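Local coordinates for putative polyketide synthase (PDB 6HP2), which is an O-methyltransferase domain of a trans-AT polyketide synthase, bound here to S-adenosyl-L-homocysteine, and probably serves in antibiotic polyketide biosynthesis, at residues Y44-P49 with V81-V86. Sequence-based numbering, arbitrary orientation.
With SAH (S-adenosyl-L-homocysteine), chain B.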
loop_
_atom_site.group_PDB
_atom_site.type_symbol
_atom_site.label_atom_id
_atom_site.label_comp_id
_atom_site.label_asym_id
_atom_site.label_seq_id
_atom_site.Cartn_x
_atom_site.Cartn_y
_atom_site.Cartn_z
ATOM N N TYR A 44 0.734 8.134 7.558
ATOM C CA TYR A 44 0.494 6.921 6.796
ATOM C C TYR A 44 -0.289 5.965 7.666
ATOM O O TYR A 44 0.008 5.842 8.846
ATOM C CB TYR A 44 1.803 6.284 6.370
ATOM C CG TYR A 44 2.680 7.204 5.539
ATOM C CD1 TYR A 44 2.379 7.501 4.209
ATOM C CD2 TYR A 44 3.860 7.692 6.080
ATOM C CE1 TYR A 44 3.216 8.342 3.461
ATOM C CE2 TYR A 44 4.694 8.505 5.372
ATOM C CZ TYR A 44 4.379 8.837 4.061
ATOM O OH TYR A 44 5.211 9.640 3.351
ATOM N N LEU A 45 -1.288 5.298 7.074
ATOM C CA LEU A 45 -2.150 4.362 7.799
ATOM C C LEU A 45 -1.780 2.906 7.515
ATOM O O LEU A 45 -2.648 2.046 7.372
ATOM C CB LEU A 45 -3.604 4.608 7.437
ATOM C CG LEU A 45 -4.086 6.082 7.557
ATOM C CD1 LEU A 45 -5.536 6.172 7.135
ATOM C CD2 LEU A 45 -3.850 6.580 8.951
ATOM N N THR A 46 -0.503 2.599 7.454
ATOM C CA THR A 46 -0.029 1.245 7.133
ATOM C C THR A 46 0.988 0.761 8.168
ATOM O O THR A 46 1.579 1.548 8.910
ATOM C CB THR A 46 0.653 1.250 5.759
ATOM O OG1 THR A 46 1.763 2.157 5.819
ATOM C CG2 THR A 46 -0.324 1.753 4.674
ATOM N N VAL A 47 1.226 -0.537 8.185
ATOM C CA VAL A 47 2.331 -1.091 8.951
ATOM C C VAL A 47 3.613 -0.760 8.196
ATOM O O VAL A 47 3.582 -0.077 7.166
ATOM C CB VAL A 47 2.115 -2.600 9.161
ATOM C CG1 VAL A 47 0.851 -2.795 9.987
ATOM C CG2 VAL A 47 2.000 -3.299 7.798
ATOM N N CYS A 48 4.744 -1.185 8.730
ATOM C CA CYS A 48 6.046 -0.761 8.240
ATOM C C CYS A 48 7.022 -1.882 8.519
ATOM O O CYS A 48 6.812 -2.680 9.441
ATOM C CB CYS A 48 6.521 0.539 8.921
ATOM S SG CYS A 48 6.947 0.406 10.702
ATOM N N PRO A 49 8.114 -1.968 7.742
ATOM C CA PRO A 49 9.070 -3.062 7.901
ATOM C C PRO A 49 10.273 -2.796 8.807
ATOM O O PRO A 49 10.928 -1.780 8.610
ATOM C CB PRO A 49 9.618 -3.195 6.488
ATOM C CG PRO A 49 9.723 -1.784 6.057
ATOM C CD PRO A 49 8.436 -1.182 6.544
ATOM N N VAL A 81 8.331 5.511 5.232
ATOM C CA VAL A 81 8.907 6.141 4.065
ATOM C C VAL A 81 9.801 5.146 3.315
ATOM O O VAL A 81 9.809 5.102 2.090
ATOM C CB VAL A 81 9.685 7.389 4.490
ATOM C CG1 VAL A 81 10.526 7.881 3.329
ATOM C CG2 VAL A 81 8.685 8.513 5.009
ATOM N N GLU A 82 10.639 4.421 4.035
ATOM C CA GLU A 82 11.582 3.519 3.376
ATOM C C GLU A 82 10.834 2.524 2.496
ATOM O O GLU A 82 11.214 2.267 1.352
ATOM C CB GLU A 82 12.396 2.784 4.432
ATOM C CG GLU A 82 13.337 1.682 3.829
ATOM C CD GLU A 82 13.820 0.726 4.915
ATOM O OE1 GLU A 82 14.831 1.081 5.543
ATOM O OE2 GLU A 82 13.162 -0.344 5.158
ATOM N N MET A 83 9.777 1.926 3.034
ATOM C CA MET A 83 9.008 0.944 2.270
ATOM C C MET A 83 8.424 1.541 1.002
ATOM O O MET A 83 8.444 0.922 -0.064
ATOM C CB MET A 83 7.888 0.377 3.117
ATOM C CG MET A 83 7.055 -0.667 2.378
ATOM S SD MET A 83 5.897 -1.557 3.497
ATOM C CE MET A 83 4.803 -0.289 4.062
ATOM N N ARG A 84 7.846 2.720 1.101
ATOM C CA ARG A 84 7.344 3.408 -0.093
ATOM C C ARG A 84 8.461 3.721 -1.078
ATOM O O ARG A 84 8.252 3.655 -2.290
ATOM C CB ARG A 84 6.614 4.677 0.346
ATOM C CG ARG A 84 5.252 4.379 0.929
ATOM C CD ARG A 84 4.646 5.657 1.556
ATOM N NE ARG A 84 3.202 5.512 1.747
ATOM C CZ ARG A 84 2.649 4.801 2.732
ATOM N NH1 ARG A 84 3.417 4.116 3.607
ATOM N NH2 ARG A 84 1.341 4.758 2.811
ATOM N N GLN A 85 9.662 4.045 -0.583
ATOM C CA GLN A 85 10.766 4.284 -1.499
ATOM C C GLN A 85 11.073 3.033 -2.307
ATOM O O GLN A 85 11.362 3.109 -3.511
ATOM C CB GLN A 85 12.043 4.731 -0.768
ATOM C CG GLN A 85 11.922 6.137 -0.118
ATOM C CD GLN A 85 13.125 6.483 0.697
ATOM O OE1 GLN A 85 13.792 5.592 1.213
ATOM N NE2 GLN A 85 13.424 7.774 0.828
ATOM N N VAL A 86 11.046 1.872 -1.660
ATOM C CA VAL A 86 11.275 0.623 -2.395
ATOM C C VAL A 86 10.157 0.423 -3.400
ATOM O O VAL A 86 10.385 -0.007 -4.511
ATOM C CB VAL A 86 11.414 -0.580 -1.445
ATOM C CG1 VAL A 86 11.590 -1.938 -2.245
ATOM C CG2 VAL A 86 12.692 -0.386 -0.546
HETATM N N SAH B . -2.979 4.329 1.156
HETATM C CA SAH B . -3.134 5.091 2.392
HETATM C CB SAH B . -4.302 4.591 3.231
HETATM C CG SAH B . -4.373 3.089 3.438
HETATM S SD SAH B . -5.684 2.657 4.620
HETATM C C SAH B . -1.832 5.006 3.151
HETATM O O SAH B . -1.697 5.596 4.223
HETATM O OXT SAH B . -0.905 4.357 2.680
HETATM C "C5'" SAH B . -6.893 2.042 3.425
HETATM C "C4'" SAH B . -7.482 3.159 2.567
HETATM O "O4'" SAH B . -8.315 2.560 1.550
HETATM C "C3'" SAH B . -8.468 4.056 3.386
HETATM O "O3'" SAH B . -8.178 5.397 2.961
HETATM C "C2'" SAH B . -9.875 3.641 2.960
HETATM O "O2'" SAH B . -10.836 4.653 3.009
HETATM C "C1'" SAH B . -9.590 3.186 1.511
HETATM N N9 SAH B . -10.579 2.294 0.911
HETATM C C8 SAH B . -11.008 1.077 1.360
HETATM N N7 SAH B . -11.953 0.665 0.510
HETATM C C5 SAH B . -12.080 1.568 -0.491
HETATM C C6 SAH B . -12.891 1.656 -1.617
HETATM N N6 SAH B . -13.756 0.714 -1.991
HETATM N N1 SAH B . -12.751 2.727 -2.449
HETATM C C2 SAH B . -11.896 3.767 -2.136
HETATM N N3 SAH B . -11.125 3.684 -1.005
HETATM C C4 SAH B . -11.253 2.632 -0.186
HETATM O O HOH W 1 13.135 -1.750 7.369
#
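Cys48 and Met83 bring the backbones closest, with CA atoms 6.9 Å apart, where the loop before helix 59-64 passes one flank of helix 70-88 at the cofactor pocket of a Rossmann-like methyltransferase domain; no backbone hydrogen bond joins the two segments. The extended Arg84 side chain runs toward S-adenosyl-L-homocysteine (SAH), one guanidinium face lying over the CD1 side of the Tyr44 ring with the planes 34° apart; the carbons are modelled too close, so the tightness of this stack is doubtful. At the guanidinium edge, Arg84 NH1 makes a weak but nearly straight hydrogen bond to Thr46 OG1 (3.4 Å, 171°). That hydroxyl in turn donates to Val47 O at 3.2 Å. Arg84 NE forms a salt bridge with Asp109, and Tyr44 OH bonds to Gln112. Farther along, Pro49 CD rests on Met83 CB at 3.8 Å, and Met83, bent at chi3 (64°), brings CE to Val47 O. A water donates to both Pro49 O and Glu82 OE2, the latter also bonded to Tyr316. Leu45 N grips SAH O in a straight 2.9 Å bond, while the Arg84 edge faces the same carboxylate, too closely modelled to fix a bond; the arginine probably offsets its negative charge.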